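Local coordinates for protein BIFUNCTIONAL PROTEIN Proline utilization A (PutA) (Corynebacterium freiburgense, PDB 5UX5) that catalyses both oxidative steps of proline breakdown to glutamate, joining an FAD-dependent proline dehydrogenase to an NAD-dependent aldehyde dehydrogenase in one chain, at residues A[616-621]-A[649-654]; A[645-650]-A[656-661]; A[667-670]-A[675-678]. All coordinates share one frame; numbering follows the deposited sequence.

Interaction 1 (A[616-621]-A[649-654]). With NAD (nicotinamide-adenine-dinucleotide), chain F.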
loop_
_atom_site.group_PDB
_atom_site.type_symbol
_atom_site.label_atom_id
_atom_site.label_comp_id
_atom_site.label_asym_id
_atom_site.label_seq_id
_atom_site.Cartn_x
_atom_site.Cartn_y
_atom_site.Cartn_z
ATOM N N ILE A 616 2.828 30.029 8.134
ATOM C CA ILE A 616 2.323 30.533 6.862
ATOM C C ILE A 616 2.387 29.402 5.848
ATOM O O ILE A 616 3.453 28.812 5.623
ATOM C CB ILE A 616 3.101 31.757 6.370
ATOM C CG1 ILE A 616 2.693 32.994 7.163
ATOM C CG2 ILE A 616 2.833 31.975 4.923
ATOM C CD1 ILE A 616 3.542 34.207 6.887
ATOM N N LEU A 617 1.236 29.073 5.275
ATOM C CA LEU A 617 1.140 28.114 4.189
ATOM C C LEU A 617 1.138 28.871 2.868
ATOM O O LEU A 617 0.230 29.678 2.606
ATOM C CB LEU A 617 -0.123 27.258 4.325
ATOM C CG LEU A 617 -0.522 26.375 3.123
ATOM C CD1 LEU A 617 0.618 25.486 2.669
ATOM C CD2 LEU A 617 -1.733 25.511 3.475
ATOM N N LYS A 618 2.147 28.604 2.042
ATOM C CA LYS A 618 2.195 29.139 0.682
ATOM C C LYS A 618 2.133 27.963 -0.295
ATOM O O LYS A 618 3.162 27.333 -0.589
ATOM C CB LYS A 618 3.460 29.988 0.492
ATOM C CG LYS A 618 3.490 30.819 -0.784
ATOM C CD LYS A 618 4.198 30.047 -1.839
ATOM C CE LYS A 618 3.654 30.298 -3.177
ATOM N NZ LYS A 618 4.042 29.104 -3.951
ATOM N N PRO A 619 0.968 27.632 -0.834
ATOM C CA PRO A 619 0.848 26.412 -1.642
ATOM C C PRO A 619 1.279 26.593 -3.095
ATOM O O PRO A 619 1.285 27.696 -3.664
ATOM C CB PRO A 619 -0.644 26.102 -1.572
ATOM C CG PRO A 619 -1.313 27.400 -1.240
ATOM C CD PRO A 619 -0.280 28.403 -0.816
ATOM N N ALA A 620 1.629 25.465 -3.706
ATOM C CA ALA A 620 2.060 25.505 -5.099
ATOM C C ALA A 620 0.939 26.058 -5.979
ATOM O O ALA A 620 -0.230 25.706 -5.793
ATOM C CB ALA A 620 2.482 24.118 -5.581
ATOM N N PRO A 621 1.254 26.913 -6.944
ATOM C CA PRO A 621 0.185 27.611 -7.680
ATOM C C PRO A 621 -0.760 26.696 -8.456
ATOM O O PRO A 621 -1.905 27.086 -8.690
ATOM C CB PRO A 621 0.962 28.556 -8.603
ATOM C CG PRO A 621 2.291 27.968 -8.726
ATOM C CD PRO A 621 2.590 27.286 -7.420
ATOM N N THR A 649 1.105 34.021 -2.400
ATOM C CA THR A 649 2.052 34.951 -2.993
ATOM C C THR A 649 2.432 34.474 -4.385
ATOM O O THR A 649 2.402 33.274 -4.695
ATOM C CB THR A 649 3.334 35.093 -2.148
ATOM O OG1 THR A 649 4.146 33.916 -2.284
ATOM C CG2 THR A 649 3.018 35.310 -0.679
ATOM N N ASP A 650 2.794 35.435 -5.227
ATOM C CA ASP A 650 3.390 35.115 -6.505
ATOM C C ASP A 650 4.795 34.560 -6.271
ATOM O O ASP A 650 5.219 34.327 -5.146
ATOM C CB ASP A 650 3.429 36.337 -7.420
ATOM C CG ASP A 650 4.152 37.507 -6.796
ATOM O OD1 ASP A 650 4.983 37.274 -5.885
ATOM O OD2 ASP A 650 3.910 38.662 -7.219
ATOM N N GLU A 651 5.500 34.318 -7.362
ATOM C CA GLU A 651 6.903 33.955 -7.363
ATOM C C GLU A 651 7.756 35.109 -7.876
ATOM O O GLU A 651 8.799 34.892 -8.499
ATOM C CB GLU A 651 7.097 32.695 -8.200
ATOM C CG GLU A 651 6.358 31.504 -7.613
ATOM C CD GLU A 651 6.641 30.202 -8.347
ATOM O OE1 GLU A 651 6.052 29.157 -7.963
ATOM O OE2 GLU A 651 7.482 30.206 -9.279
ATOM N N ALA A 652 7.282 36.329 -7.677
ATOM C CA ALA A 652 8.049 37.541 -7.952
ATOM C C ALA A 652 8.337 38.240 -6.629
ATOM O O ALA A 652 8.650 37.534 -5.659
ATOM C CB ALA A 652 7.315 38.387 -8.974
ATOM N N ASP A 653 8.197 39.569 -6.515
ATOM C CA ASP A 653 8.680 40.283 -5.324
ATOM C C ASP A 653 8.027 39.788 -4.033
ATOM O O ASP A 653 8.711 39.607 -3.019
ATOM C CB ASP A 653 8.471 41.781 -5.507
ATOM C CG ASP A 653 9.478 42.392 -6.467
ATOM O OD1 ASP A 653 10.411 41.652 -6.825
ATOM O OD2 ASP A 653 9.323 43.573 -6.885
ATOM N N ALA A 654 6.704 39.594 -4.035
ATOM C CA ALA A 654 6.017 39.210 -2.801
ATOM C C ALA A 654 6.417 37.812 -2.329
ATOM O O ALA A 654 6.616 37.589 -1.128
ATOM C CB ALA A 654 4.507 39.279 -3.006
HETATM P PA NAD F . 9.253 24.314 -7.004
HETATM O O1A NAD F . 10.511 23.642 -6.352
HETATM O O2A NAD F . 9.703 25.330 -8.105
HETATM O O5B NAD F . 8.457 25.129 -5.921
HETATM C C5B NAD F . 7.742 24.529 -4.869
HETATM C C4B NAD F . 7.105 25.602 -3.987
HETATM O O4B NAD F . 7.942 26.744 -3.776
HETATM C C3B NAD F . 5.796 26.070 -4.545
HETATM O O3B NAD F . 4.922 26.455 -3.544
HETATM C C2B NAD F . 6.302 27.200 -5.348
HETATM O O2B NAD F . 5.323 28.042 -5.846
HETATM C C1B NAD F . 7.268 27.826 -4.394
HETATM N N9A NAD F . 8.191 28.742 -5.054
HETATM C C8A NAD F . 9.120 28.431 -6.030
HETATM N N7A NAD F . 9.786 29.545 -6.398
HETATM C C5A NAD F . 9.314 30.645 -5.665
HETATM C C6A NAD F . 9.624 32.000 -5.607
HETATM N N6A NAD F . 10.635 32.598 -6.444
HETATM N N1A NAD F . 8.959 32.794 -4.750
HETATM C C2A NAD F . 7.986 32.309 -3.937
HETATM N N3A NAD F . 7.658 30.988 -3.960
HETATM C C4A NAD F . 8.295 30.145 -4.800
HETATM O O3 NAD F . 8.340 23.112 -7.534
HETATM P PN NAD F . 7.449 23.024 -8.871
HETATM O O1N NAD F . 7.614 24.189 -9.825
HETATM O O2N NAD F . 6.010 23.119 -8.458
HETATM O O5D NAD F . 7.841 21.620 -9.554
HETATM C C5D NAD F . 9.199 21.432 -9.929
HETATM C C4D NAD F . 9.752 20.006 -9.847
HETATM O O4D NAD F . 9.778 19.430 -8.563
HETATM C C3D NAD F . 9.081 18.954 -10.660
HETATM O O3D NAD F . 9.165 19.133 -12.026
HETATM C C2D NAD F . 9.926 17.818 -10.239
HETATM O O2D NAD F . 10.966 17.660 -11.138
HETATM C C1D NAD F . 10.362 18.175 -8.836
#
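K618 and T649 bring the two backbones nearest, their CA atoms 6.9 Å apart where strand 614-618 ends and the 649-654 loop leads into helix 653-659. The lysine chain crosses the threonine at about a right angle, and its CG packs at 3.5 Å against T649 OG1. That hydroxyl hydrogen-bonds to D650 O, in the carbonyl plane on a lone pair. Bends in the lysine chain, the first at chi2 (-94°), carry the amine to the adenosine ribose of NAD. There K618 NZ donates to NAD O3B over 2.8 Å and to P619 O over 3.1 Å, the latter from above the carbonyl plane.

E651 comes from the other segment with its chain extended beyond CG, and its OE1 accepts from NAD O2B at 2.5 Å. On the way E651 CG lies over one face of the adenine, 3.6 Å from NAD C5A. The charged ends, K618 NZ and E651 OE1, stay 4.5 Å apart, beyond a salt bridge, and the ribose diol bridges them. P621 CD packs beside NAD O2B. Around this site strand 614-618 pairs with strands 580-591 and 644-646, while M659 of helix 653-659 packs on K618.

Interaction 2 (A[645-650]-A[656-661]). With NAD (nicotinamide-adenine-dinucleotide), chain F.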
loop_
_atom_site.group_PDB
_atom_site.type_symbol
_atom_site.label_atom_id
_atom_site.label_comp_id
_atom_site.label_asym_id
_atom_site.label_seq_id
_atom_site.Cartn_x
_atom_site.Cartn_y
_atom_site.Cartn_z
ATOM N N GLN A 645 -1.837 31.131 8.558
ATOM C CA GLN A 645 -2.213 32.106 7.547
ATOM C C GLN A 645 -1.855 31.553 6.169
ATOM O O GLN A 645 -0.740 31.065 5.967
ATOM C CB GLN A 645 -1.528 33.435 7.842
ATOM C CG GLN A 645 -2.144 34.626 7.169
ATOM C CD GLN A 645 -3.480 35.018 7.748
ATOM O OE1 GLN A 645 -4.521 34.511 7.315
ATOM N NE2 GLN A 645 -3.471 35.938 8.703
ATOM N N LEU A 646 -2.830 31.549 5.259
ATOM C CA LEU A 646 -2.673 31.020 3.906
ATOM C C LEU A 646 -2.376 32.188 2.980
ATOM O O LEU A 646 -3.185 33.115 2.885
ATOM C CB LEU A 646 -3.947 30.305 3.461
ATOM C CG LEU A 646 -4.113 29.634 2.088
ATOM C CD1 LEU A 646 -3.101 28.568 1.822
ATOM C CD2 LEU A 646 -5.491 29.028 2.018
ATOM N N MET A 647 -1.214 32.167 2.328
ATOM C CA MET A 647 -0.752 33.304 1.535
ATOM C C MET A 647 -0.427 32.839 0.117
ATOM O O MET A 647 0.622 32.224 -0.115
ATOM C CB MET A 647 0.471 33.982 2.169
ATOM C CG MET A 647 0.274 34.609 3.547
ATOM S SD MET A 647 1.684 35.661 4.108
ATOM C CE MET A 647 1.727 36.966 2.863
ATOM N N HIS A 648 -1.294 33.181 -0.839
ATOM C CA HIS A 648 -1.031 32.892 -2.252
ATOM C C HIS A 648 -0.147 33.994 -2.844
ATOM O O HIS A 648 -0.569 34.807 -3.666
ATOM C CB HIS A 648 -2.330 32.764 -3.042
ATOM C CG HIS A 648 -3.277 31.731 -2.514
ATOM N ND1 HIS A 648 -2.968 30.389 -2.465
ATOM C CD2 HIS A 648 -4.550 31.844 -2.057
ATOM C CE1 HIS A 648 -4.005 29.721 -1.985
ATOM N NE2 HIS A 648 -4.978 30.580 -1.728
ATOM N N THR A 649 1.105 34.021 -2.400
ATOM C CA THR A 649 2.052 34.951 -2.993
ATOM C C THR A 649 2.432 34.474 -4.385
ATOM O O THR A 649 2.402 33.274 -4.695
ATOM C CB THR A 649 3.334 35.093 -2.148
ATOM O OG1 THR A 649 4.146 33.916 -2.284
ATOM C CG2 THR A 649 3.018 35.310 -0.679
ATOM N N ASP A 650 2.794 35.435 -5.227
ATOM C CA ASP A 650 3.390 35.115 -6.505
ATOM C C ASP A 650 4.795 34.560 -6.271
ATOM O O ASP A 650 5.219 34.327 -5.146
ATOM C CB ASP A 650 3.429 36.337 -7.420
ATOM C CG ASP A 650 4.152 37.507 -6.796
ATOM O OD1 ASP A 650 4.983 37.274 -5.885
ATOM O OD2 ASP A 650 3.910 38.662 -7.219
ATOM N N ARG A 656 9.344 36.295 -2.979
ATOM C CA ARG A 656 10.716 36.416 -2.511
ATOM C C ARG A 656 10.764 37.132 -1.169
ATOM O O ARG A 656 11.515 36.745 -0.264
ATOM C CB ARG A 656 11.548 37.172 -3.552
ATOM C CG ARG A 656 12.887 37.604 -3.030
ATOM C CD ARG A 656 13.860 37.945 -4.135
ATOM N NE ARG A 656 15.204 38.145 -3.588
ATOM C CZ ARG A 656 16.250 38.508 -4.319
ATOM N NH1 ARG A 656 16.112 38.722 -5.621
ATOM N NH2 ARG A 656 17.435 38.637 -3.752
ATOM N N ARG A 657 9.936 38.154 -1.011
ATOM C CA ARG A 657 9.851 38.848 0.261
ATOM C C ARG A 657 9.368 37.903 1.355
ATOM O O ARG A 657 9.836 37.972 2.496
ATOM C CB ARG A 657 8.940 40.066 0.107
ATOM C CG ARG A 657 8.751 40.905 1.322
ATOM C CD ARG A 657 10.085 41.389 1.857
ATOM N NE ARG A 657 9.893 42.127 3.102
ATOM C CZ ARG A 657 10.842 42.361 4.001
ATOM N NH1 ARG A 657 12.076 41.911 3.818
ATOM N NH2 ARG A 657 10.542 43.046 5.092
ATOM N N LEU A 658 8.444 36.997 1.032
ATOM C CA LEU A 658 8.013 36.048 2.053
ATOM C C LEU A 658 9.125 35.060 2.403
ATOM O O LEU A 658 9.389 34.810 3.580
ATOM C CB LEU A 658 6.752 35.309 1.615
ATOM C CG LEU A 658 6.284 34.242 2.610
ATOM C CD1 LEU A 658 6.144 34.854 3.972
ATOM C CD2 LEU A 658 4.970 33.715 2.198
ATOM N N MET A 659 9.796 34.488 1.404
ATOM C CA MET A 659 10.781 33.458 1.720
ATOM C C MET A 659 12.036 34.042 2.342
ATOM O O MET A 659 12.738 33.334 3.067
ATOM C CB MET A 659 11.178 32.655 0.489
ATOM C CG MET A 659 10.040 31.966 -0.179
ATOM S SD MET A 659 8.987 31.030 0.933
ATOM C CE MET A 659 7.688 30.539 -0.229
ATOM N N SER A 660 12.379 35.290 2.027
ATOM C CA SER A 660 13.586 35.895 2.584
ATOM C C SER A 660 13.308 36.696 3.848
ATOM O O SER A 660 14.213 37.371 4.355
ATOM C CB SER A 660 14.275 36.801 1.554
ATOM O OG SER A 660 13.569 38.025 1.366
ATOM N N HIS A 661 12.088 36.650 4.359
ATOM C CA HIS A 661 11.692 37.641 5.344
ATOM C C HIS A 661 12.531 37.522 6.622
ATOM O O HIS A 661 12.786 36.410 7.107
ATOM C CB HIS A 661 10.203 37.520 5.656
ATOM C CG HIS A 661 9.698 38.668 6.451
ATOM N ND1 HIS A 661 10.035 38.856 7.779
ATOM C CD2 HIS A 661 8.968 39.745 6.087
ATOM C CE1 HIS A 661 9.478 39.969 8.212
ATOM N NE2 HIS A 661 8.833 40.535 7.201
HETATM P PA NAD F . 9.253 24.314 -7.004
HETATM O O1A NAD F . 10.511 23.642 -6.352
HETATM O O2A NAD F . 9.703 25.330 -8.105
HETATM O O5B NAD F . 8.457 25.129 -5.921
HETATM C C5B NAD F . 7.742 24.529 -4.869
HETATM C C4B NAD F . 7.105 25.602 -3.987
HETATM O O4B NAD F . 7.942 26.744 -3.776
HETATM C C3B NAD F . 5.796 26.070 -4.545
HETATM O O3B NAD F . 4.922 26.455 -3.544
HETATM C C2B NAD F . 6.302 27.200 -5.348
HETATM O O2B NAD F . 5.323 28.042 -5.846
HETATM C C1B NAD F . 7.268 27.826 -4.394
HETATM N N9A NAD F . 8.191 28.742 -5.054
HETATM C C8A NAD F . 9.120 28.431 -6.030
HETATM N N7A NAD F . 9.786 29.545 -6.398
HETATM C C5A NAD F . 9.314 30.645 -5.665
HETATM C C6A NAD F . 9.624 32.000 -5.607
HETATM N N6A NAD F . 10.635 32.598 -6.444
HETATM N N1A NAD F . 8.959 32.794 -4.750
HETATM C C2A NAD F . 7.986 32.309 -3.937
HETATM N N3A NAD F . 7.658 30.988 -3.960
HETATM C C4A NAD F . 8.295 30.145 -4.800
HETATM O O3 NAD F . 8.340 23.112 -7.534
HETATM P PN NAD F . 7.449 23.024 -8.871
HETATM O O1N NAD F . 7.614 24.189 -9.825
HETATM O O2N NAD F . 6.010 23.119 -8.458
HETATM O O5D NAD F . 7.841 21.620 -9.554
HETATM C C5D NAD F . 9.199 21.432 -9.929
HETATM C C4D NAD F . 9.752 20.006 -9.847
HETATM O O4D NAD F . 9.778 19.430 -8.563
HETATM C C3D NAD F . 9.081 18.954 -10.660
HETATM O O3D NAD F . 9.165 19.133 -12.026
HETATM C C2D NAD F . 9.926 17.818 -10.239
HETATM O O2D NAD F . 10.966 17.660 -11.138
HETATM C C1D NAD F . 10.362 18.175 -8.836
#
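M647 and T649 reach L658 from either side of an inverse gamma turn centred on H648. The turn is closed by a weak bond from T649 N to M647 O, 2.9 Å long. L658 receives both neighbours on a single methyl, CD2. T649 CG2 meets L658 CD2 at 3.8 Å, the two side chains crossing at about a right angle, and M647 SD lies 4.3 Å from the same L658 CD2. With chi1 at 74°, T649 has CG2 opposite its carbonyl carbon, which gives the methyl to the leucine while the hydroxyl stays with its own loop.

This is the adenosine end of the Rossmann-type NAD domain of the aldehyde dehydrogenase. Strand 644-646 runs parallel to strand 614-618, and helix 653-659 leads the chain on to strand 666-670. I616 adds to the apolar cluster by packing on M647 and L658.

One residue on from L658, M659 bends at chi2 and brings its CE to 3.8 Å from NAD N3A, off that edge of the adenine and on the other side of the ring plane from E651. D650 O approaches the ring as well, 3.6 Å from NAD C2A.

At the far end of the helix, R656 O accepts two bonds from S660, whose N (2.8 Å) and OG (2.9 Å) come from opposite faces of the carbonyl plane, so the serine closes the last turn twice. H661 then sets its CD2 over one face of the R657 guanidinium, toward the rim. D503 of helix 499-511 forms a salt bridge with R657, and R656 makes a cation-pi contact with W682.

Interaction 3 (A[667-670]-A[675-678]). With NAD (nicotinamide-adenine-dinucleotide), chain F.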
loop_
_atom_site.group_PDB
_atom_site.type_symbol
_atom_site.label_atom_id
_atom_site.label_comp_id
_atom_site.label_asym_id
_atom_site.label_seq_id
_atom_site.Cartn_x
_atom_site.Cartn_y
_atom_site.Cartn_z
ATOM N N ILE A 667 11.921 27.682 6.812
ATOM C CA ILE A 667 11.116 27.296 5.667
ATOM C C ILE A 667 11.103 25.780 5.621
ATOM O O ILE A 667 12.165 25.143 5.708
ATOM C CB ILE A 667 11.677 27.869 4.358
ATOM C CG1 ILE A 667 11.574 29.390 4.359
ATOM C CG2 ILE A 667 10.942 27.265 3.159
ATOM C CD1 ILE A 667 12.288 30.033 3.198
ATOM N N ILE A 668 9.900 25.206 5.565
ATOM C CA ILE A 668 9.707 23.813 5.192
ATOM C C ILE A 668 9.290 23.793 3.727
ATOM O O ILE A 668 8.256 24.369 3.366
ATOM C CB ILE A 668 8.649 23.130 6.057
ATOM C CG1 ILE A 668 9.003 23.223 7.542
ATOM C CG2 ILE A 668 8.512 21.699 5.607
ATOM C CD1 ILE A 668 7.881 22.750 8.440
ATOM N N LEU A 669 10.118 23.188 2.880
ATOM C CA LEU A 669 9.974 23.231 1.432
ATOM C C LEU A 669 10.002 21.829 0.852
ATOM O O LEU A 669 10.823 21.004 1.255
ATOM C CB LEU A 669 11.100 24.044 0.796
ATOM C CG LEU A 669 11.379 23.928 -0.699
ATOM C CD1 LEU A 669 10.246 24.541 -1.466
ATOM C CD2 LEU A 669 12.711 24.606 -1.048
ATOM N N THR A 670 9.132 21.581 -0.122
ATOM C CA THR A 670 9.110 20.346 -0.890
ATOM C C THR A 670 9.049 20.735 -2.357
ATOM O O THR A 670 8.054 21.303 -2.798
ATOM C CB THR A 670 7.912 19.467 -0.539
ATOM O OG1 THR A 670 7.846 19.278 0.883
ATOM C CG2 THR A 670 8.012 18.125 -1.263
ATOM N N THR A 675 15.206 25.112 -6.359
ATOM C CA THR A 675 14.413 26.059 -5.589
ATOM C C THR A 675 14.986 26.265 -4.192
ATOM O O THR A 675 15.018 27.396 -3.689
ATOM C CB THR A 675 12.975 25.559 -5.554
ATOM O OG1 THR A 675 12.479 25.543 -6.904
ATOM C CG2 THR A 675 12.106 26.427 -4.709
ATOM N N ALA A 676 15.455 25.190 -3.556
ATOM C CA ALA A 676 16.067 25.332 -2.247
ATOM C C ALA A 676 17.318 26.191 -2.315
ATOM O O ALA A 676 17.514 27.060 -1.455
ATOM C CB ALA A 676 16.370 23.965 -1.646
ATOM N N SER A 677 18.169 25.989 -3.335
ATOM C CA SER A 677 19.349 26.851 -3.484
ATOM C C SER A 677 18.949 28.291 -3.771
ATOM O O SER A 677 19.589 29.236 -3.284
ATOM C CB SER A 677 20.294 26.342 -4.574
ATOM O OG SER A 677 19.607 25.587 -5.549
ATOM N N LEU A 678 17.878 28.475 -4.541
ATOM C CA LEU A 678 17.389 29.817 -4.833
ATOM C C LEU A 678 17.021 30.555 -3.552
ATOM O O LEU A 678 17.552 31.635 -3.272
ATOM C CB LEU A 678 16.179 29.718 -5.756
ATOM C CG LEU A 678 15.556 31.039 -6.181
ATOM C CD1 LEU A 678 16.404 31.692 -7.232
ATOM C CD2 LEU A 678 14.168 30.769 -6.683
HETATM P PA NAD F . 9.253 24.314 -7.004
HETATM O O1A NAD F . 10.511 23.642 -6.352
HETATM O O2A NAD F . 9.703 25.330 -8.105
HETATM O O5B NAD F . 8.457 25.129 -5.921
HETATM C C5B NAD F . 7.742 24.529 -4.869
HETATM C C4B NAD F . 7.105 25.602 -3.987
HETATM O O4B NAD F . 7.942 26.744 -3.776
HETATM C C3B NAD F . 5.796 26.070 -4.545
HETATM O O3B NAD F . 4.922 26.455 -3.544
HETATM C C2B NAD F . 6.302 27.200 -5.348
HETATM O O2B NAD F . 5.323 28.042 -5.846
HETATM C C1B NAD F . 7.268 27.826 -4.394
HETATM N N9A NAD F . 8.191 28.742 -5.054
HETATM C C8A NAD F . 9.120 28.431 -6.030
HETATM N N7A NAD F . 9.786 29.545 -6.398
HETATM C C5A NAD F . 9.314 30.645 -5.665
HETATM C C6A NAD F . 9.624 32.000 -5.607
HETATM N N6A NAD F . 10.635 32.598 -6.444
HETATM N N1A NAD F . 8.959 32.794 -4.750
HETATM C C2A NAD F . 7.986 32.309 -3.937
HETATM N N3A NAD F . 7.658 30.988 -3.960
HETATM C C4A NAD F . 8.295 30.145 -4.800
HETATM O O3 NAD F . 8.340 23.112 -7.534
HETATM P PN NAD F . 7.449 23.024 -8.871
HETATM O O1N NAD F . 7.614 24.189 -9.825
HETATM O O2N NAD F . 6.010 23.119 -8.458
HETATM O O5D NAD F . 7.841 21.620 -9.554
HETATM C C5D NAD F . 9.199 21.432 -9.929
HETATM C C4D NAD F . 9.752 20.006 -9.847
HETATM O O4D NAD F . 9.778 19.430 -8.563
HETATM C C3D NAD F . 9.081 18.954 -10.660
HETATM O O3D NAD F . 9.165 19.133 -12.026
HETATM C C2D NAD F . 9.926 17.818 -10.239
HETATM O O2D NAD F . 10.966 17.660 -11.138
HETATM C C1D NAD F . 10.362 18.175 -8.836
#
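L669 carries its CG opposite the backbone N (chi1 164°), which sends the isobutyl group across to the first turn of helix 673-682. Its CD2 settles 3.6 Å from A676 CA and 3.8 Å from A676 CB. T675 CG2 lies alongside, 4.1 Å from the same L669 CD2. The other leucine methyl serves the cofactor: L669 CD1 sits 3.9 Å from NAD O4B, at the ring-oxygen edge of the adenosine ribose.

T675 divides its two branches in the same way. At a chi1 of -63° its methyl is opposite the backbone N and its hydroxyl opposite the carbonyl carbon. T675 OG1 therefore reaches the pyrophosphate, donating to NAD O1A over 2.8 Å, while T675 CG2 lies 3.8 Å from NAD C8A.

The contact joins strand 666-670 to the helix of a beta-alpha-beta unit that continues into strand 687-691, and A672 N, just ahead of the helix, also hydrogen-bonds to NAD. With the helix start facing the pyrophosphate, its dipole would be expected to favour the negative charge. T675 and A676 give carbon to the leucine, and T675 alone adds a polar bond, to the phosphate: the turn that packs on L669 also presents the T675 hydroxyl to the cofactor.

How the interactions relate
Interactions 2 and 3 are buried apolar packing of a helix on the loop or strand before it, whereas interaction 1 is only partly buried, with exposed E651 on its rim, and works through charge and the ribose diol. Interactions 1 and 2 share T649 and D650 as well as helix 653-659, and are stitched together where L617 pairs with Q645 and M647. Interaction 3 lies about 12 Å from interaction 1, centre to centre, on strand 666-670 of the same sheet, and meets interaction 2 by packing of I667 CD1 on M659 O. All three touch NAD: interaction 1 at the ribose hydroxyls and adenine, interaction 2 at the adenine, interaction 3 chiefly at the pyrophosphate.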